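Local coordinates for citrate lyase subunit beta-like protein (Mycobacterium tuberculosis H37Rv, PDB 6CHU) that is a magnesium-dependent TIM-barrel lyase of the HpcH/HpaI aldolase family that acts in itaconate dissimilation and leucine catabolism, at residues L41-G46 / T69-N74; I131-P136 / S179-L184. All coordinates share one frame; numbering follows the deposited sequence.

Contact 1: residues L41-G46 / T69-N74. With ACT (acetate ion), chain E; ACT (acetate ion), chain F.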
loop_
_atom_site.group_PDB
_atom_site.type_symbol
_atom_site.label_atom_id
_atom_site.label_comp_id
_atom_site.label_asym_id
_atom_site.label_seq_id
_atom_site.Cartn_x
_atom_site.Cartn_y
_atom_site.Cartn_z
ATOM N N LEU A 41 15.646 -9.906 -24.260
ATOM C CA LEU A 41 15.281 -9.848 -25.671
ATOM C C LEU A 41 13.766 -9.736 -25.744
ATOM O O LEU A 41 13.046 -10.565 -25.170
ATOM C CB LEU A 41 15.800 -11.065 -26.437
ATOM C CG LEU A 41 17.325 -11.179 -26.570
ATOM C CD1 LEU A 41 17.715 -12.540 -27.158
ATOM C CD2 LEU A 41 17.928 -10.052 -27.423
ATOM N N ASP A 42 13.284 -8.689 -26.405
ATOM C CA ASP A 42 11.907 -8.247 -26.257
ATOM C C ASP A 42 11.092 -8.625 -27.484
ATOM O O ASP A 42 11.409 -8.198 -28.600
ATOM C CB ASP A 42 11.862 -6.739 -26.031
ATOM C CG ASP A 42 10.508 -6.265 -25.573
ATOM O OD1 ASP A 42 9.660 -7.123 -25.211
ATOM O OD2 ASP A 42 10.297 -5.033 -25.567
ATOM N N LEU A 43 10.033 -9.405 -27.271
ATOM C CA LEU A 43 9.031 -9.666 -28.296
ATOM C C LEU A 43 7.764 -8.839 -28.098
ATOM O O LEU A 43 6.872 -8.879 -28.959
ATOM C CB LEU A 43 8.664 -11.160 -28.312
ATOM C CG LEU A 43 9.806 -12.158 -28.515
ATOM C CD1 LEU A 43 9.269 -13.585 -28.264
ATOM C CD2 LEU A 43 10.385 -12.045 -29.917
ATOM N N GLU A 44 7.665 -8.087 -26.999
ATOM C CA GLU A 44 6.450 -7.323 -26.730
ATOM C C GLU A 44 6.616 -5.860 -27.146
ATOM O O GLU A 44 6.891 -5.578 -28.316
ATOM C CB GLU A 44 6.035 -7.445 -25.254
ATOM C CG GLU A 44 4.545 -7.108 -25.015
ATOM C CD GLU A 44 4.304 -6.153 -23.850
ATOM O OE1 GLU A 44 5.238 -5.433 -23.438
ATOM O OE2 GLU A 44 3.160 -6.131 -23.338
ATOM N N ASP A 45 6.447 -4.916 -26.214
ATOM C CA ASP A 45 6.221 -3.531 -26.625
ATOM C C ASP A 45 7.412 -2.905 -27.340
ATOM O O ASP A 45 7.226 -1.926 -28.072
ATOM C CB ASP A 45 5.815 -2.681 -25.420
ATOM C CG ASP A 45 4.355 -2.846 -25.084
ATOM O OD1 ASP A 45 3.653 -3.532 -25.869
ATOM O OD2 ASP A 45 3.914 -2.313 -24.044
ATOM N N GLY A 46 8.613 -3.450 -27.180
ATOM C CA GLY A 46 9.741 -2.912 -27.925
ATOM C C GLY A 46 9.716 -3.192 -29.416
ATOM O O GLY A 46 10.519 -2.597 -30.145
ATOM N N THR A 69 20.445 -14.146 -20.414
ATOM C CA THR A 69 19.452 -13.593 -21.320
ATOM C C THR A 69 18.076 -14.131 -20.963
ATOM O O THR A 69 17.908 -15.332 -20.737
ATOM C CB THR A 69 19.779 -13.930 -22.782
ATOM O OG1 THR A 69 21.154 -13.626 -23.034
ATOM C CG2 THR A 69 18.917 -13.092 -23.728
ATOM N N VAL A 70 17.099 -13.217 -20.938
ATOM C CA VAL A 70 15.684 -13.457 -20.660
ATOM C C VAL A 70 14.882 -12.956 -21.858
ATOM O O VAL A 70 15.284 -12.000 -22.526
ATOM C CB VAL A 70 15.255 -12.739 -19.352
ATOM C CG1 VAL A 70 13.739 -12.787 -19.138
ATOM C CG2 VAL A 70 15.985 -13.334 -18.157
ATOM N N VAL A 71 13.754 -13.604 -22.151
ATOM C CA VAL A 71 12.930 -13.227 -23.300
ATOM C C VAL A 71 11.600 -12.694 -22.789
ATOM O O VAL A 71 10.869 -13.410 -22.093
ATOM C CB VAL A 71 12.720 -14.408 -24.265
ATOM C CG1 VAL A 71 11.867 -13.986 -25.460
ATOM C CG2 VAL A 71 14.075 -14.960 -24.749
ATOM N N ARG A 72 11.281 -11.437 -23.119
ATOM C CA ARG A 72 9.952 -10.918 -22.812
ATOM C C ARG A 72 8.984 -11.338 -23.907
ATOM O O ARG A 72 9.146 -10.962 -25.077
ATOM C CB ARG A 72 9.930 -9.398 -22.638
ATOM C CG ARG A 72 8.500 -8.935 -22.248
ATOM C CD ARG A 72 8.422 -7.528 -21.658
ATOM N NE ARG A 72 8.611 -6.477 -22.658
ATOM C CZ ARG A 72 8.337 -5.191 -22.429
ATOM N NH1 ARG A 72 7.860 -4.832 -21.243
ATOM N NH2 ARG A 72 8.535 -4.270 -23.371
ATOM N N ILE A 73 7.998 -12.155 -23.529
ATOM C CA ILE A 73 6.972 -12.620 -24.450
ATOM C C ILE A 73 5.787 -11.669 -24.377
ATOM O O ILE A 73 5.836 -10.657 -23.677
ATOM C CB ILE A 73 6.557 -14.072 -24.136
ATOM C CG1 ILE A 73 5.939 -14.170 -22.737
ATOM C CG2 ILE A 73 7.768 -15.006 -24.265
ATOM C CD1 ILE A 73 5.562 -15.621 -22.302
ATOM N N ASN A 74 4.727 -11.977 -25.110
ATOM C CA ASN A 74 3.534 -11.152 -25.113
ATOM C C ASN A 74 2.554 -11.640 -24.045
ATOM O O ASN A 74 2.770 -12.662 -23.384
ATOM C CB ASN A 74 2.931 -11.139 -26.519
ATOM C CG ASN A 74 3.725 -10.244 -27.466
ATOM O OD1 ASN A 74 3.476 -9.042 -27.540
ATOM N ND2 ASN A 74 4.713 -10.815 -28.157
HETATM C C ACT E . 9.144 -0.915 -22.886
HETATM O O ACT E . 9.226 0.295 -22.543
HETATM O OXT ACT E . 8.139 -1.660 -22.861
HETATM C CH3 ACT E . 10.481 -1.559 -23.411
HETATM C C ACT F . 7.566 -2.026 -18.962
HETATM O O ACT F . 7.255 -1.307 -17.971
HETATM O OXT ACT F . 6.798 -2.575 -19.810
HETATM C CH3 ACT F . 9.088 -2.246 -19.191
#
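Thr-69 opens strand 69-72 by laying its CG2 against Leu-41 CD1 at 3.7 Å, at the start of its parallel pairing with strand 38-42, its neighbour in the TIM barrel. Val-70 O then accepts from Leu-41 N. The next side chain, Val-71, turns to the helix-covered side of the sheet, where its CG1 meets Leu-43 CD1 at 3.8 Å and helix 52-61 packs over both residues.

Arg-72, a substrate-binding residue, points to the other side. Its backbone N and O bond to Leu-41 O and Leu-43 N. CG stands anti to the backbone N (chi1 -177°) and the chain bends at chi3 (73°), bringing the guanidinium side-on to the Asp-42 carboxylate. NE donates to Asp-42 OD1 at 2.8 Å, almost straight (177°), and NH2 to OD2 at 2.9 Å. From the opposite face of that carboxylate come Glu-44 N, closing an Asx turn, and Gly-46 N. Glu-44 OE1 lies 3.3 Å above the Arg-72 guanidinium plane, over its centre, where no N-H points at it, so this salt bridge rests on charge alone; OE2 pairs with Lys-100.

Asn-74 ND2 reaches Leu-43 O from above the carbonyl plane at 3.0 Å and also bonds Asp-84.

Four donors thus fix the Asp-42 carboxylate, which in turn orients Arg-72; NH1 and NH2 each donate to an acetate ion, probably from the crystallisation liquor, consistent with a site that receives a substrate carboxylate.

Contact 2: residues I131-P136 / S179-L184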
loop_
_atom_site.group_PDB
_atom_site.type_symbol
_atom_site.label_atom_id
_atom_site.label_comp_id
_atom_site.label_asym_id
_atom_site.label_seq_id
_atom_site.Cartn_x
_atom_site.Cartn_y
_atom_site.Cartn_z
ATOM N N ILE A 131 0.704 -13.976 -7.615
ATOM C CA ILE A 131 1.617 -14.090 -8.750
ATOM C C ILE A 131 3.021 -14.459 -8.276
ATOM O O ILE A 131 3.676 -15.353 -8.833
ATOM C CB ILE A 131 1.607 -12.768 -9.540
ATOM C CG1 ILE A 131 0.234 -12.574 -10.193
ATOM C CG2 ILE A 131 2.687 -12.761 -10.591
ATOM C CD1 ILE A 131 0.031 -11.158 -10.780
ATOM N N ALA A 132 3.505 -13.778 -7.234
ATOM C CA ALA A 132 4.847 -14.066 -6.725
ATOM C C ALA A 132 4.966 -15.480 -6.170
ATOM O O ALA A 132 6.031 -16.102 -6.277
ATOM C CB ALA A 132 5.228 -13.046 -5.646
ATOM N N ALA A 133 3.901 -15.997 -5.555
ATOM C CA ALA A 133 3.951 -17.319 -4.941
ATOM C C ALA A 133 3.855 -18.453 -5.954
ATOM O O ALA A 133 4.147 -19.607 -5.602
ATOM C CB ALA A 133 2.826 -17.446 -3.916
ATOM N N ALA A 134 3.440 -18.162 -7.187
ATOM C CA ALA A 134 3.281 -19.204 -8.204
ATOM C C ALA A 134 4.596 -19.945 -8.420
ATOM O O ALA A 134 5.662 -19.339 -8.455
ATOM C CB ALA A 134 2.798 -18.582 -9.516
ATOM N N ASP A 135 4.513 -21.271 -8.573
ATOM C CA ASP A 135 5.730 -22.081 -8.633
ATOM C C ASP A 135 6.722 -21.667 -9.725
ATOM O O ASP A 135 7.936 -21.742 -9.467
ATOM C CB ASP A 135 5.356 -23.563 -8.779
ATOM C CG ASP A 135 5.071 -24.241 -7.437
ATOM O OD1 ASP A 135 5.322 -23.635 -6.373
ATOM O OD2 ASP A 135 4.596 -25.398 -7.453
ATOM N N PRO A 136 6.313 -21.246 -10.932
ATOM C CA PRO A 136 7.317 -20.836 -11.934
ATOM C C PRO A 136 7.996 -19.507 -11.655
ATOM O O PRO A 136 9.012 -19.217 -12.300
ATOM C CB PRO A 136 6.508 -20.767 -13.239
ATOM C CG PRO A 136 5.322 -21.659 -12.984
ATOM C CD PRO A 136 4.981 -21.347 -11.557
ATOM N N SER A 179 9.933 -10.323 -2.349
ATOM C CA SER A 179 10.795 -10.723 -1.250
ATOM C C SER A 179 10.108 -11.712 -0.316
ATOM O O SER A 179 10.777 -12.570 0.269
ATOM C CB SER A 179 11.262 -9.483 -0.485
ATOM O OG SER A 179 12.220 -9.832 0.493
ATOM N N ALA A 180 8.779 -11.631 -0.187
ATOM C CA ALA A 180 8.052 -12.559 0.675
ATOM C C ALA A 180 8.167 -13.994 0.184
ATOM O O ALA A 180 8.021 -14.935 0.974
ATOM C CB ALA A 180 6.574 -12.175 0.743
ATOM N N PHE A 181 8.388 -14.182 -1.120
ATOM C CA PHE A 181 8.459 -15.524 -1.693
ATOM C C PHE A 181 9.829 -15.823 -2.293
ATOM O O PHE A 181 9.977 -16.765 -3.080
ATOM C CB PHE A 181 7.327 -15.700 -2.701
ATOM C CG PHE A 181 5.977 -15.655 -2.050
ATOM C CD1 PHE A 181 5.503 -16.762 -1.351
ATOM C CD2 PHE A 181 5.226 -14.487 -2.054
ATOM C CE1 PHE A 181 4.277 -16.719 -0.701
ATOM C CE2 PHE A 181 3.994 -14.439 -1.415
ATOM C CZ PHE A 181 3.520 -15.548 -0.741
ATOM N N GLY A 182 10.846 -15.073 -1.881
ATOM C CA GLY A 182 12.212 -15.348 -2.287
ATOM C C GLY A 182 12.511 -15.064 -3.743
ATOM O O GLY A 182 13.443 -15.655 -4.300
ATOM N N ARG A 183 11.751 -14.175 -4.375
ATOM C CA ARG A 183 11.944 -13.878 -5.791
ATOM C C ARG A 183 12.851 -12.668 -5.967
ATOM O O ARG A 183 12.997 -11.834 -5.067
ATOM C CB ARG A 183 10.607 -13.615 -6.486
ATOM C CG ARG A 183 9.463 -14.575 -6.087
ATOM C CD ARG A 183 9.838 -16.045 -6.284
ATOM N NE ARG A 183 8.645 -16.883 -6.260
ATOM C CZ ARG A 183 8.665 -18.208 -6.134
ATOM N NH1 ARG A 183 9.825 -18.842 -5.982
ATOM N NH2 ARG A 183 7.527 -18.899 -6.137
ATOM N N LEU A 184 13.464 -12.575 -7.150
ATOM C CA LEU A 184 14.163 -11.348 -7.518
ATOM C C LEU A 184 13.175 -10.196 -7.618
ATOM O O LEU A 184 12.048 -10.368 -8.088
ATOM C CB LEU A 184 14.866 -11.506 -8.863
ATOM C CG LEU A 184 16.271 -12.067 -9.019
ATOM C CD1 LEU A 184 16.713 -11.773 -10.439
ATOM C CD2 LEU A 184 17.227 -11.437 -8.048
HETATM O O HOH W 1 8.571 -21.663 -6.572
#
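This is a helix-end contact on the outer layer of the TIM barrel: the C-terminal end of helix 128-133 meets the turn that leads from helix 165-180 into strand 184-187. The latter helix ends in a Schellman motif, with Gly-182 at positive phi as its C-prime residue, and the residues flanking that glycine, Phe-181 and Arg-183, both reach across to the alanine-rich segment 131-136.

Phe-181 makes the apolar half. The methyl of Ala-133 sits over the centre of one ring face in a CH-pi contact, CB lying 3.7 Å from the Phe-181 ring centroid, and Ala-132 CB approaches Phe-181 CD2 at 3.9 Å. Phe-181 also packs on Arg-123 of the third subunit, which places this turn at the trimer interface.

Arg-183 supplies the polar half. A bend at chi2 (-55°) carries its guanidinium to the carbonyls at the helix end, where its positive charge would be favoured by the helix dipole. A water accepts from Arg-183 NH2 and donates to Asp-135 O, adding an indirect link. Ala-132 O receives a weak second bond from NH2 and, at 2.7 Å, the stronger one from Arg-183 NE, which meets it nearly end-on in the guanidinium plane.

Overall arrangement
Both contacts belong to the same eight-stranded parallel barrel and follow one another in series along the chain. Contact 1 pairs the second and third strands of the beta-alpha-beta unit 38-42, 52-61, 69-72; contact 2 joins helices 128-133 and 165-180 where the chain enters the sixth and seventh strands, 137-142 and 184-187. Their centres lie 20 Å apart, and their nearest atoms, about 8 Å apart, do not touch. Contact 1 is buried beside the magnesium site of Glu-120 and Asp-146, with Asp-45 facing a second subunit. Contact 2, away from the metal and substrate sites, packs against the third subunit. Both contacts therefore adjoin neighbouring subunits of the trimer, but only contact 1 lies at the metal and substrate site.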